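Local coordinates for protein glucoamylase (Thermoanaerobacterium thermosaccharolyticum, PDB 1LF6) that hydrolyses terminal alpha-1,4-linked glucose units one after another from the non-reducing ends of glucan chains, probably releasing beta-D-glucose, at residues D412-L417 with N465-S470; L404-K409 with L455-Y460; D396-P401 with K419-F424; L365-K370 with Q380-S385. All coordinates share one frame; numbering follows the deposited sequence.

How the contacts relate
The four contacts join consecutive pieces of the helical (alpha/alpha) barrel of this family 15 glycosidase, all on the same side of the chain's centre. Along the chain contact 4 closes first, within helix 358-375 and the loop after it; the segments of contacts 1, 2 and 3 then alternate. Helix 395-407 serves contacts 2 and 3, and helix 414-428 serves contacts 1 and 3. The centre of contact 2 lies about 10 Å from the centres of contacts 1 and 3, whereas contacts 1 and 4 are about 20 Å apart between centres. Ser405 packs on Leu417 and Leu365, and Pro401 on Leu368, so the contacts meet as parts of one packed region of the barrel.

Contact 1: D412-L417 with N465-S470; sequences DLYDSL and NKDYES
Asp467 OD2 is gripped by two hydroxyls, one from across the contact and one from the first turn of the helix it caps. Tyr414 OH donates to Asp467 OD2 over 2.6 Å, and Ser470 OG donates to it over 2.8 Å. Both come from one face of the carboxylate, the tyrosine hydroxyl well above its plane (51° out of it). The other oxygen is engaged too: Ser470 N reaches Asp467 OD1 at 3.0 Å, a fairly straight bond of 163°. Three donors on two oxygens fix the rotation of the carboxylate and would be expected to stabilise its negative charge.

Tyr414 delivers its hydroxyl by extending away from its own helix, with CG anti to the backbone N (chi1 180°). The phenol ring meets the carboxylate edge-on, Asp467 OD2 lying in the ring plane, while ring and carboxylate planes stand nearly perpendicular. Closer to the backbone, the Asn465 amide lies alongside the root of the tyrosine, its plane only slightly tilted from that of the ring, and Asn465 ND2 is 3.3 Å from Tyr414 CB. That amide nitrogen is occupied by the carbonyl oxygens of Ile461 and Tyr411. Ile461 and Ala462 also pack against Tyr414.

Between helices 445-464 and 468-489 the chain turns sharply. Lys466, with positive phi, is the C-prime residue of a Schellman motif closing helix 445-464, and Asp467 immediately N-caps helix 468-489. Tyr414 thus ties the start of helix 414-428 to a Schellman turn running into an Asp N-cap, a compact helix-to-helix connection in the (alpha/alpha) barrel.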
loop_
_atom_site.group_PDB
_atom_site.type_symbol
_atom_site.label_atom_id
_atom_site.label_comp_id
_atom_site.label_asym_id
_atom_site.label_seq_id
_atom_site.Cartn_x
_atom_site.Cartn_y
_atom_site.Cartn_z
ATOM N N ASP A 412 -19.636 -16.902 16.299
ATOM C CA ASP A 412 -20.237 -15.934 17.209
ATOM C C ASP A 412 -20.676 -14.682 16.450
ATOM O O ASP A 412 -21.416 -13.860 16.978
ATOM C CB ASP A 412 -19.219 -15.558 18.283
ATOM C CG ASP A 412 -17.947 -14.983 17.693
ATOM O OD1 ASP A 412 -17.720 -13.761 17.826
ATOM O OD2 ASP A 412 -17.177 -15.751 17.082
ATOM N N LEU A 413 -20.222 -14.543 15.207
ATOM C CA LEU A 413 -20.570 -13.373 14.401
ATOM C C LEU A 413 -21.755 -13.611 13.466
ATOM O O LEU A 413 -22.055 -12.781 12.602
ATOM C CB LEU A 413 -19.353 -12.924 13.582
ATOM C CG LEU A 413 -18.109 -12.489 14.360
ATOM C CD1 LEU A 413 -16.993 -12.153 13.382
ATOM C CD2 LEU A 413 -18.442 -11.288 15.246
ATOM N N TYR A 414 -22.439 -14.736 13.650
ATOM C CA TYR A 414 -23.576 -15.076 12.802
ATOM C C TYR A 414 -24.667 -14.006 12.754
ATOM O O TYR A 414 -25.091 -13.600 11.671
ATOM C CB TYR A 414 -24.194 -16.408 13.246
ATOM C CG TYR A 414 -25.380 -16.818 12.406
ATOM C CD1 TYR A 414 -25.221 -17.171 11.067
ATOM C CD2 TYR A 414 -26.671 -16.815 12.939
ATOM C CE1 TYR A 414 -26.312 -17.508 10.280
ATOM C CE2 TYR A 414 -27.770 -17.151 12.159
ATOM C CZ TYR A 414 -27.585 -17.496 10.829
ATOM O OH TYR A 414 -28.666 -17.818 10.047
ATOM N N ASP A 415 -25.124 -13.556 13.920
ATOM C CA ASP A 415 -26.180 -12.545 13.994
ATOM C C ASP A 415 -25.771 -11.160 13.514
ATOM O O ASP A 415 -26.534 -10.490 12.821
ATOM C CB ASP A 415 -26.708 -12.408 15.431
ATOM C CG ASP A 415 -27.483 -13.625 15.893
ATOM O OD1 ASP A 415 -28.452 -14.019 15.205
ATOM O OD2 ASP A 415 -27.131 -14.185 16.955
ATOM N N SER A 416 -24.573 -10.724 13.885
ATOM C CA SER A 416 -24.118 -9.388 13.517
ATOM C C SER A 416 -23.405 -9.258 12.171
ATOM O O SER A 416 -23.341 -8.160 11.613
ATOM C CB SER A 416 -23.206 -8.834 14.615
ATOM O OG SER A 416 -22.011 -9.593 14.716
ATOM N N LEU A 417 -22.885 -10.363 11.643
ATOM C CA LEU A 417 -22.145 -10.310 10.384
ATOM C C LEU A 417 -22.656 -11.222 9.267
ATOM O O LEU A 417 -23.043 -10.755 8.193
ATOM C CB LEU A 417 -20.671 -10.627 10.660
ATOM C CG LEU A 417 -19.594 -10.485 9.574
ATOM C CD1 LEU A 417 -19.809 -11.494 8.445
ATOM C CD2 LEU A 417 -19.617 -9.067 9.046
ATOM N N ASN A 465 -25.215 -22.460 14.409
ATOM C CA ASN A 465 -26.077 -21.674 15.281
ATOM C C ASN A 465 -27.481 -22.271 15.333
ATOM O O ASN A 465 -28.410 -21.677 15.883
ATOM C CB ASN A 465 -26.125 -20.231 14.778
ATOM C CG ASN A 465 -24.844 -19.474 15.072
ATOM O OD1 ASN A 465 -24.705 -18.857 16.128
ATOM N ND2 ASN A 465 -23.892 -19.534 14.147
ATOM N N LYS A 466 -27.619 -23.456 14.746
ATOM C CA LYS A 466 -28.885 -24.177 14.710
ATOM C C LYS A 466 -30.015 -23.444 13.988
ATOM O O LYS A 466 -31.190 -23.662 14.278
ATOM C CB LYS A 466 -29.315 -24.545 16.134
ATOM C CG LYS A 466 -28.345 -25.492 16.832
ATOM C CD LYS A 466 -28.804 -25.829 18.244
ATOM C CE LYS A 466 -27.856 -26.813 18.918
ATOM N NZ LYS A 466 -28.287 -27.130 20.310
ATOM N N ASP A 467 -29.657 -22.576 13.046
ATOM C CA ASP A 467 -30.645 -21.843 12.261
ATOM C C ASP A 467 -30.792 -22.623 10.958
ATOM O O ASP A 467 -30.412 -22.154 9.882
ATOM C CB ASP A 467 -30.156 -20.423 11.966
ATOM C CG ASP A 467 -31.176 -19.605 11.206
ATOM O OD1 ASP A 467 -32.152 -20.195 10.703
ATOM O OD2 ASP A 467 -31.000 -18.373 11.103
ATOM N N TYR A 468 -31.340 -23.825 11.069
ATOM C CA TYR A 468 -31.508 -24.703 9.922
ATOM C C TYR A 468 -32.341 -24.115 8.791
ATOM O O TYR A 468 -32.121 -24.441 7.625
ATOM C CB TYR A 468 -32.094 -26.036 10.382
ATOM C CG TYR A 468 -31.327 -26.636 11.538
ATOM C CD1 TYR A 468 -31.635 -26.297 12.855
ATOM C CD2 TYR A 468 -30.264 -27.510 11.315
ATOM C CE1 TYR A 468 -30.904 -26.813 13.921
ATOM C CE2 TYR A 468 -29.524 -28.031 12.373
ATOM C CZ TYR A 468 -29.848 -27.679 13.673
ATOM O OH TYR A 468 -29.118 -28.195 14.718
ATOM N N GLU A 469 -33.293 -23.254 9.129
ATOM C CA GLU A 469 -34.128 -22.630 8.109
ATOM C C GLU A 469 -33.265 -21.769 7.188
ATOM O O GLU A 469 -33.343 -21.879 5.966
ATOM C CB GLU A 469 -35.214 -21.767 8.751
ATOM C CG GLU A 469 -36.302 -22.556 9.464
ATOM C CD GLU A 469 -37.442 -21.671 9.947
ATOM O OE1 GLU A 469 -38.412 -22.211 10.522
ATOM O OE2 GLU A 469 -37.365 -20.438 9.751
ATOM N N SER A 470 -32.444 -20.908 7.779
ATOM C CA SER A 470 -31.569 -20.043 6.998
ATOM C C SER A 470 -30.519 -20.880 6.272
ATOM O O SER A 470 -30.191 -20.617 5.117
ATOM C CB SER A 470 -30.878 -19.021 7.908
ATOM O OG SER A 470 -31.812 -18.107 8.459
#

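Contact 2: L404-K409 with L455-Y460; sequences LSYRLK and LTCAAY
Tyr406 fills the space between two helices of the (alpha/alpha) barrel, presenting one edge of its ring to Tyr460 and its root to Cys457. The pair of tyrosines forms a T-shaped (edge-to-face) stack: the ring centroids are 5.0 Å apart and the planes meet at 88°, a geometry that sets the weakly positive C-H edge of one ring against the pi cloud of the other. Tyr406 supplies the edge, through CD2 and CE2, and Tyr460 the face. Tyr406 CE2 stands over that face toward its rim and not above its centre.

Cys457 sits one helical turn before Tyr460 and meets the same tyrosine nearer its backbone. Here the helices come close, with the CA atoms of Tyr406 and Cys457 6.0 Å apart, and Tyr406 CB touches Cys457 CB at 3.7 Å. The thiol makes a sulfur-aromatic contact from an oblique direction, 38° off the ring normal, with Cys457 SG 4.5 Å from the Tyr406 ring centroid.

No hydrogen bond joins the two segments. The polar end of Tyr406 instead bonds to Asp676 OD2, just where helix 676-682 begins, and Ile677 of that helix packs against both tyrosines. With Tyr406 CG anti to its amide nitrogen (chi1 163°), the ring extends from helix 395-407 toward helix 445-464, bringing Tyr406 CD2 to 3.5 Å from Tyr460 CD2.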
loop_
_atom_site.group_PDB
_atom_site.type_symbol
_atom_site.label_atom_id
_atom_site.label_comp_id
_atom_site.label_asym_id
_atom_site.label_seq_id
_atom_site.Cartn_x
_atom_site.Cartn_y
_atom_site.Cartn_z
ATOM N N LEU A 404 -14.390 -15.493 5.551
ATOM C CA LEU A 404 -13.365 -15.326 6.577
ATOM C C LEU A 404 -13.914 -15.771 7.942
ATOM O O LEU A 404 -13.209 -16.390 8.726
ATOM C CB LEU A 404 -12.919 -13.860 6.647
ATOM C CG LEU A 404 -11.784 -13.511 7.617
ATOM C CD1 LEU A 404 -10.553 -14.327 7.303
ATOM C CD2 LEU A 404 -11.470 -12.015 7.514
ATOM N N SER A 405 -15.174 -15.445 8.220
ATOM C CA SER A 405 -15.793 -15.836 9.476
ATOM C C SER A 405 -15.753 -17.355 9.599
ATOM O O SER A 405 -15.532 -17.906 10.680
ATOM C CB SER A 405 -17.243 -15.351 9.532
ATOM O OG SER A 405 -17.298 -13.944 9.667
ATOM N N TYR A 406 -15.959 -18.030 8.476
ATOM C CA TYR A 406 -15.942 -19.480 8.451
ATOM C C TYR A 406 -14.550 -20.049 8.726
ATOM O O TYR A 406 -14.395 -20.956 9.538
ATOM C CB TYR A 406 -16.447 -19.992 7.099
ATOM C CG TYR A 406 -16.084 -21.432 6.843
ATOM C CD1 TYR A 406 -14.999 -21.761 6.031
ATOM C CD2 TYR A 406 -16.779 -22.466 7.470
ATOM C CE1 TYR A 406 -14.611 -23.078 5.854
ATOM C CE2 TYR A 406 -16.398 -23.789 7.301
ATOM C CZ TYR A 406 -15.312 -24.085 6.496
ATOM O OH TYR A 406 -14.908 -25.388 6.366
ATOM N N ARG A 407 -13.539 -19.522 8.044
ATOM C CA ARG A 407 -12.183 -20.013 8.233
ATOM C C ARG A 407 -11.642 -19.731 9.632
ATOM O O ARG A 407 -10.839 -20.499 10.156
ATOM C CB ARG A 407 -11.255 -19.418 7.172
ATOM C CG ARG A 407 -11.562 -19.907 5.764
ATOM C CD ARG A 407 -10.359 -19.713 4.867
ATOM N NE ARG A 407 -9.229 -20.510 5.326
ATOM C CZ ARG A 407 -7.969 -20.094 5.308
ATOM N NH1 ARG A 407 -7.675 -18.884 4.853
ATOM N NH2 ARG A 407 -7.003 -20.886 5.749
ATOM N N LEU A 408 -12.078 -18.632 10.235
ATOM C CA LEU A 408 -11.639 -18.290 11.581
ATOM C C LEU A 408 -12.561 -18.949 12.611
ATOM O O LEU A 408 -12.386 -18.777 13.814
ATOM C CB LEU A 408 -11.634 -16.769 11.768
ATOM C CG LEU A 408 -10.459 -16.054 11.083
ATOM C CD1 LEU A 408 -10.644 -14.554 11.133
ATOM C CD2 LEU A 408 -9.171 -16.453 11.767
ATOM N N LYS A 409 -13.533 -19.714 12.119
ATOM C CA LYS A 409 -14.494 -20.404 12.972
ATOM C C LYS A 409 -15.154 -19.455 13.959
ATOM O O LYS A 409 -15.414 -19.810 15.112
ATOM C CB LYS A 409 -13.813 -21.556 13.719
ATOM C CG LYS A 409 -13.332 -22.658 12.792
ATOM C CD LYS A 409 -12.751 -23.828 13.558
ATOM C CE LYS A 409 -12.327 -24.943 12.608
ATOM N NZ LYS A 409 -11.824 -26.140 13.343
ATOM N N LEU A 455 -22.247 -17.889 0.434
ATOM C CA LEU A 455 -23.531 -18.416 0.874
ATOM C C LEU A 455 -23.373 -19.834 1.428
ATOM O O LEU A 455 -24.106 -20.237 2.329
ATOM C CB LEU A 455 -24.556 -18.394 -0.270
ATOM C CG LEU A 455 -25.051 -17.013 -0.734
ATOM C CD1 LEU A 455 -26.065 -17.188 -1.854
ATOM C CD2 LEU A 455 -25.686 -16.257 0.426
ATOM N N THR A 456 -22.419 -20.587 0.886
ATOM C CA THR A 456 -22.165 -21.939 1.365
ATOM C C THR A 456 -21.588 -21.839 2.788
ATOM O O THR A 456 -21.995 -22.582 3.686
ATOM C CB THR A 456 -21.176 -22.695 0.423
ATOM O OG1 THR A 456 -21.783 -22.890 -0.865
ATOM C CG2 THR A 456 -20.809 -24.054 1.007
ATOM N N CYS A 457 -20.650 -20.915 2.998
ATOM C CA CYS A 457 -20.058 -20.731 4.321
ATOM C C CYS A 457 -21.115 -20.185 5.284
ATOM O O CYS A 457 -21.111 -20.509 6.472
ATOM C CB CYS A 457 -18.866 -19.766 4.261
ATOM S SG CYS A 457 -17.456 -20.358 3.288
ATOM N N ALA A 458 -22.025 -19.363 4.763
ATOM C CA ALA A 458 -23.083 -18.788 5.585
ATOM C C ALA A 458 -24.022 -19.887 6.059
ATOM O O ALA A 458 -24.509 -19.857 7.187
ATOM C CB ALA A 458 -23.860 -17.739 4.799
ATOM N N ALA A 459 -24.275 -20.854 5.185
ATOM C CA ALA A 459 -25.148 -21.973 5.514
ATOM C C ALA A 459 -24.499 -22.823 6.602
ATOM O O ALA A 459 -25.175 -23.297 7.515
ATOM C CB ALA A 459 -25.405 -22.816 4.275
ATOM N N TYR A 460 -23.188 -23.009 6.497
ATOM C CA TYR A 460 -22.436 -23.794 7.473
ATOM C C TYR A 460 -22.529 -23.139 8.846
ATOM O O TYR A 460 -22.807 -23.800 9.844
ATOM C CB TYR A 460 -20.965 -23.875 7.068
ATOM C CG TYR A 460 -20.106 -24.677 8.024
ATOM C CD1 TYR A 460 -19.934 -26.050 7.851
ATOM C CD2 TYR A 460 -19.460 -24.063 9.101
ATOM C CE1 TYR A 460 -19.140 -26.793 8.723
ATOM C CE2 TYR A 460 -18.665 -24.797 9.979
ATOM C CZ TYR A 460 -18.507 -26.162 9.784
ATOM O OH TYR A 460 -17.718 -26.894 10.644
#

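Contact 3: D396-P401 with K419-F424; sequences DEQADP and KPLADF
Leu421 and Pro401 pack tightly through apolar groups. Pro401 CG and Leu421 CD1 are 3.4 Å apart, closer than usual van der Waals contact, and the two side chains cross at about a right angle. The same methyl, Leu421 CD1, also lies 3.4 Å from Gln398 O. Pro401 has no N-H to offer the preceding turn, and the helix kinks here.

A second group of contacts sets an amide against hydrocarbon. Gln398 is bent at chi2 (-55°), which turns its amide back beside Leu421 and against the edge of Phe424. Gln398 OE1 comes to 3.6 Å from Leu421 CD2 and 3.5 Å from Phe424 CD1, with Gln398 CD in the ring plane. Amide and ring planes are 75° apart.

Hydrogen bonding holds that amide from elsewhere: Gln398 NE2 donates to the carbonyl oxygens of Ile378 and Gln394, and Gln398 OE1 is also hydrogen-bonded outside the two segments. Replacing Gln398 by alanine would probably cost the Ile378 and Gln394 carbonyls this donor and open a gap beside Leu421 and Phe424.

Helices 395-407 and 414-428, consecutive in the (alpha/alpha) barrel, run roughly antiparallel, their short segments at 148° with axes 9.2 Å apart. The Gln398 side chain lies about 10 Å from that of Glu438, the likely proton donor. Met377 packs against Gln398 and Phe424, while helix 358-375 closes over Pro401 through Leu368 and over Leu421 through Val372.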
loop_
_atom_site.group_PDB
_atom_site.type_symbol
_atom_site.label_atom_id
_atom_site.label_comp_id
_atom_site.label_asym_id
_atom_site.label_seq_id
_atom_site.Cartn_x
_atom_site.Cartn_y
_atom_site.Cartn_z
ATOM N N ASP A 396 -18.885 -9.472 -4.274
ATOM C CA ASP A 396 -17.762 -10.238 -3.759
ATOM C C ASP A 396 -17.362 -9.682 -2.407
ATOM O O ASP A 396 -16.944 -10.434 -1.526
ATOM C CB ASP A 396 -16.579 -10.217 -4.743
ATOM C CG ASP A 396 -15.895 -8.870 -4.825
ATOM O OD1 ASP A 396 -16.597 -7.845 -4.917
ATOM O OD2 ASP A 396 -14.643 -8.846 -4.816
ATOM N N GLU A 397 -17.525 -8.373 -2.222
ATOM C CA GLU A 397 -17.173 -7.763 -0.943
ATOM C C GLU A 397 -18.174 -8.070 0.181
ATOM O O GLU A 397 -17.851 -7.921 1.359
ATOM C CB GLU A 397 -16.979 -6.249 -1.106
ATOM C CG GLU A 397 -15.681 -5.884 -1.838
ATOM C CD GLU A 397 -15.231 -4.458 -1.581
ATOM O OE1 GLU A 397 -14.026 -4.253 -1.306
ATOM O OE2 GLU A 397 -16.071 -3.537 -1.652
ATOM N N GLN A 398 -19.380 -8.505 -0.180
ATOM C CA GLN A 398 -20.383 -8.858 0.820
ATOM C C GLN A 398 -20.108 -10.289 1.273
ATOM O O GLN A 398 -20.387 -10.668 2.417
ATOM C CB GLN A 398 -21.798 -8.807 0.228
ATOM C CG GLN A 398 -22.134 -7.542 -0.543
ATOM C CD GLN A 398 -21.913 -6.281 0.268
ATOM O OE1 GLN A 398 -22.314 -6.193 1.433
ATOM N NE2 GLN A 398 -21.278 -5.288 -0.351
ATOM N N ALA A 399 -19.551 -11.078 0.361
ATOM C CA ALA A 399 -19.261 -12.488 0.607
ATOM C C ALA A 399 -17.981 -12.805 1.370
ATOM O O ALA A 399 -17.977 -13.676 2.245
ATOM C CB ALA A 399 -19.252 -13.239 -0.725
ATOM N N ASP A 400 -16.897 -12.107 1.043
ATOM C CA ASP A 400 -15.611 -12.368 1.677
ATOM C C ASP A 400 -15.604 -12.369 3.197
ATOM O O ASP A 400 -15.000 -13.240 3.811
ATOM C CB ASP A 400 -14.547 -11.405 1.133
ATOM C CG ASP A 400 -14.197 -11.703 -0.322
ATOM O OD1 ASP A 400 -14.451 -12.847 -0.760
ATOM O OD2 ASP A 400 -13.664 -10.814 -1.015
ATOM N N PRO A 401 -16.262 -11.388 3.829
ATOM C CA PRO A 401 -16.246 -11.416 5.292
ATOM C C PRO A 401 -16.913 -12.677 5.851
ATOM O O PRO A 401 -16.548 -13.151 6.930
ATOM C CB PRO A 401 -16.961 -10.118 5.677
ATOM C CG PRO A 401 -17.732 -9.740 4.435
ATOM C CD PRO A 401 -16.816 -10.121 3.325
ATOM N N LYS A 419 -25.468 -13.432 8.919
ATOM C CA LYS A 419 -26.862 -13.350 8.496
ATOM C C LYS A 419 -27.200 -12.070 7.731
ATOM O O LYS A 419 -27.801 -12.129 6.661
ATOM C CB LYS A 419 -27.794 -13.521 9.704
ATOM C CG LYS A 419 -29.274 -13.442 9.369
ATOM C CD LYS A 419 -30.105 -14.210 10.397
ATOM C CE LYS A 419 -31.570 -13.815 10.335
ATOM N NZ LYS A 419 -32.121 -13.859 8.955
ATOM N N PRO A 420 -26.825 -10.895 8.259
ATOM C CA PRO A 420 -27.166 -9.690 7.492
ATOM C C PRO A 420 -26.542 -9.643 6.088
ATOM O O PRO A 420 -27.192 -9.221 5.129
ATOM C CB PRO A 420 -26.693 -8.548 8.397
ATOM C CG PRO A 420 -25.656 -9.194 9.285
ATOM C CD PRO A 420 -26.232 -10.552 9.561
ATOM N N LEU A 421 -25.295 -10.084 5.962
ATOM C CA LEU A 421 -24.634 -10.075 4.659
ATOM C C LEU A 421 -25.213 -11.136 3.734
ATOM O O LEU A 421 -25.403 -10.888 2.543
ATOM C CB LEU A 421 -23.123 -10.280 4.813
ATOM C CG LEU A 421 -22.357 -9.112 5.436
ATOM C CD1 LEU A 421 -20.885 -9.472 5.539
ATOM C CD2 LEU A 421 -22.547 -7.846 4.582
ATOM N N ALA A 422 -25.493 -12.316 4.281
ATOM C CA ALA A 422 -26.061 -13.393 3.486
ATOM C C ALA A 422 -27.433 -12.978 2.963
ATOM O O ALA A 422 -27.753 -13.200 1.793
ATOM C CB ALA A 422 -26.177 -14.669 4.321
ATOM N N ASP A 423 -28.239 -12.372 3.832
ATOM C CA ASP A 423 -29.574 -11.924 3.446
ATOM C C ASP A 423 -29.489 -10.804 2.416
ATOM O O ASP A 423 -30.326 -10.708 1.523
ATOM C CB ASP A 423 -30.363 -11.431 4.664
ATOM C CG ASP A 423 -30.705 -12.555 5.640
ATOM O OD1 ASP A 423 -30.814 -13.719 5.199
ATOM O OD2 ASP A 423 -30.880 -12.264 6.838
ATOM N N PHE A 424 -28.476 -9.954 2.546
ATOM C CA PHE A 424 -28.302 -8.855 1.607
ATOM C C PHE A 424 -27.941 -9.402 0.223
ATOM O O PHE A 424 -28.480 -8.957 -0.791
ATOM C CB PHE A 424 -27.212 -7.904 2.104
ATOM C CG PHE A 424 -26.996 -6.714 1.217
ATOM C CD1 PHE A 424 -25.740 -6.456 0.675
ATOM C CD2 PHE A 424 -28.045 -5.852 0.915
ATOM C CE1 PHE A 424 -25.536 -5.357 -0.157
ATOM C CE2 PHE A 424 -27.850 -4.753 0.086
ATOM C CZ PHE A 424 -26.593 -4.506 -0.451
#

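Contact 4: L365-K370 with Q380-S385; sequences LDYLAK and QNTWIS
This is a polar contact between a helix and a loop, in which the phenol of Tyr367 reaches from helix 358-375 to the segment 380-385 that leads on to helix 395-407. The backbones stay well apart, the closest CA atoms (Tyr367 and Ile384) being 9.3 Å apart, so the long side chain bridges the distance. A chi1 of 172° swings the Tyr367 ring out from the helix toward the loop.

Three oxygens lie near the ring plane around its hydroxyl end. Tyr367 OH and Thr382 OG1 share a hydrogen bond of 3.2 Å. Ile384 O, 3.3 Å from Tyr367 OH, offers at most a weak bond, as another acceptor competes for the same proton. Trp383 O is nearer still, 2.9 Å from Tyr367 OH, but poorly angled for a bond. A phenylalanine in place of Tyr367 would probably leave Thr382 OG1 without this partner and the loop less firmly tied to the helix.

Thr382 pairs through its backbone with Val340, and the rings of Trp383 and Tyr389 pair edge-to-face. The Thr382 side chain lies about 11 Å from that of Glu438, the likely proton donor, consistent with a loop close to the active-site end of the (alpha/alpha) barrel.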
loop_
_atom_site.group_PDB
_atom_site.type_symbol
_atom_site.label_atom_id
_atom_site.label_comp_id
_atom_site.label_asym_id
_atom_site.label_seq_id
_atom_site.Cartn_x
_atom_site.Cartn_y
_atom_site.Cartn_z
ATOM N N LEU A 365 -11.439 -9.061 10.928
ATOM C CA LEU A 365 -12.809 -9.552 10.802
ATOM C C LEU A 365 -13.724 -8.741 11.710
ATOM O O LEU A 365 -14.825 -8.348 11.308
ATOM C CB LEU A 365 -12.905 -11.036 11.167
ATOM C CG LEU A 365 -14.288 -11.681 11.022
ATOM C CD1 LEU A 365 -14.781 -11.537 9.590
ATOM C CD2 LEU A 365 -14.219 -13.157 11.412
ATOM N N ASP A 366 -13.269 -8.489 12.933
ATOM C CA ASP A 366 -14.058 -7.709 13.880
ATOM C C ASP A 366 -14.263 -6.278 13.393
ATOM O O ASP A 366 -15.255 -5.635 13.735
ATOM C CB ASP A 366 -13.387 -7.724 15.252
ATOM C CG ASP A 366 -13.646 -9.013 16.000
ATOM O OD1 ASP A 366 -12.713 -9.528 16.648
ATOM O OD2 ASP A 366 -14.793 -9.508 15.939
ATOM N N TYR A 367 -13.323 -5.779 12.594
ATOM C CA TYR A 367 -13.448 -4.437 12.037
ATOM C C TYR A 367 -14.641 -4.465 11.081
ATOM O O TYR A 367 -15.504 -3.588 11.114
ATOM C CB TYR A 367 -12.183 -4.059 11.261
ATOM C CG TYR A 367 -12.312 -2.761 10.494
ATOM C CD1 TYR A 367 -12.179 -1.533 11.139
ATOM C CD2 TYR A 367 -12.610 -2.760 9.130
ATOM C CE1 TYR A 367 -12.342 -0.331 10.446
ATOM C CE2 TYR A 367 -12.778 -1.562 8.427
ATOM C CZ TYR A 367 -12.643 -0.353 9.093
ATOM O OH TYR A 367 -12.823 0.832 8.415
ATOM N N LEU A 368 -14.683 -5.490 10.232
ATOM C CA LEU A 368 -15.760 -5.654 9.254
ATOM C C LEU A 368 -17.116 -5.847 9.935
ATOM O O LEU A 368 -18.148 -5.388 9.436
ATOM C CB LEU A 368 -15.462 -6.853 8.348
ATOM C CG LEU A 368 -14.260 -6.728 7.404
ATOM C CD1 LEU A 368 -14.013 -8.059 6.730
ATOM C CD2 LEU A 368 -14.520 -5.647 6.366
ATOM N N ALA A 369 -17.111 -6.544 11.066
ATOM C CA ALA A 369 -18.337 -6.782 11.818
ATOM C C ALA A 369 -18.893 -5.439 12.274
ATOM O O ALA A 369 -20.105 -5.230 12.297
ATOM C CB ALA A 369 -18.048 -7.672 13.030
ATOM N N LYS A 370 -17.989 -4.529 12.625
ATOM C CA LYS A 370 -18.360 -3.193 13.077
ATOM C C LYS A 370 -18.970 -2.429 11.899
ATOM O O LYS A 370 -19.939 -1.677 12.057
ATOM C CB LYS A 370 -17.112 -2.472 13.601
ATOM C CG LYS A 370 -17.359 -1.398 14.658
ATOM C CD LYS A 370 -18.245 -0.270 14.151
ATOM C CE LYS A 370 -18.351 0.867 15.165
ATOM N NZ LYS A 370 -17.038 1.538 15.381
ATOM N N GLN A 380 -18.642 -0.095 -0.828
ATOM C CA GLN A 380 -17.518 -0.271 -1.747
ATOM C C GLN A 380 -16.208 -0.257 -0.970
ATOM O O GLN A 380 -15.377 -1.146 -1.123
ATOM C CB GLN A 380 -17.498 0.826 -2.818
ATOM C CG GLN A 380 -16.349 0.669 -3.813
ATOM C CD GLN A 380 -16.488 1.553 -5.048
ATOM O OE1 GLN A 380 -15.608 1.609 -5.879
ATOM N NE2 GLN A 380 -17.590 2.235 -5.165
ATOM N N ASN A 381 -16.047 0.761 -0.132
ATOM C CA ASN A 381 -14.877 0.897 0.718
ATOM C C ASN A 381 -15.216 1.879 1.832
ATOM O O ASN A 381 -16.236 2.566 1.775
ATOM C CB ASN A 381 -13.649 1.361 -0.087
ATOM C CG ASN A 381 -13.914 2.613 -0.911
ATOM O OD1 ASN A 381 -13.290 2.828 -1.950
ATOM N ND2 ASN A 381 -14.826 3.446 -0.446
ATOM N N THR A 382 -14.372 1.928 2.853
ATOM C CA THR A 382 -14.605 2.822 3.978
ATOM C C THR A 382 -13.310 3.473 4.430
ATOM O O THR A 382 -12.219 2.987 4.123
ATOM C CB THR A 382 -15.150 2.058 5.196
ATOM O OG1 THR A 382 -14.218 1.031 5.548
ATOM C CG2 THR A 382 -16.500 1.430 4.898
ATOM N N TRP A 383 -13.439 4.572 5.167
ATOM C CA TRP A 383 -12.270 5.234 5.724
ATOM C C TRP A 383 -11.879 4.296 6.857
ATOM O O TRP A 383 -12.674 3.443 7.256
ATOM C CB TRP A 383 -12.636 6.592 6.317
ATOM C CG TRP A 383 -13.198 7.550 5.339
ATOM C CD1 TRP A 383 -14.502 7.664 4.959
ATOM C CD2 TRP A 383 -12.477 8.553 4.619
ATOM N NE1 TRP A 383 -14.642 8.684 4.047
ATOM C CE2 TRP A 383 -13.412 9.246 3.821
ATOM C CE3 TRP A 383 -11.128 8.933 4.572
ATOM C CZ2 TRP A 383 -13.045 10.305 2.981
ATOM C CZ3 TRP A 383 -10.761 9.983 3.739
ATOM C CH2 TRP A 383 -11.720 10.659 2.953
ATOM N N ILE A 384 -10.673 4.446 7.382
ATOM C CA ILE A 384 -10.247 3.578 8.470
ATOM C C ILE A 384 -11.169 3.700 9.685
ATOM O O ILE A 384 -11.260 2.780 10.496
ATOM C CB ILE A 384 -8.788 3.872 8.878
ATOM C CG1 ILE A 384 -8.595 5.366 9.141
ATOM C CG2 ILE A 384 -7.853 3.409 7.770
ATOM C CD1 ILE A 384 -7.171 5.731 9.534
ATOM N N SER A 385 -11.864 4.831 9.794
ATOM C CA SER A 385 -12.788 5.064 10.899
ATOM C C SER A 385 -13.972 4.104 10.806
ATOM O O SER A 385 -14.665 3.853 11.794
ATOM C CB SER A 385 -13.317 6.498 10.856
ATOM O OG SER A 385 -14.130 6.688 9.709
#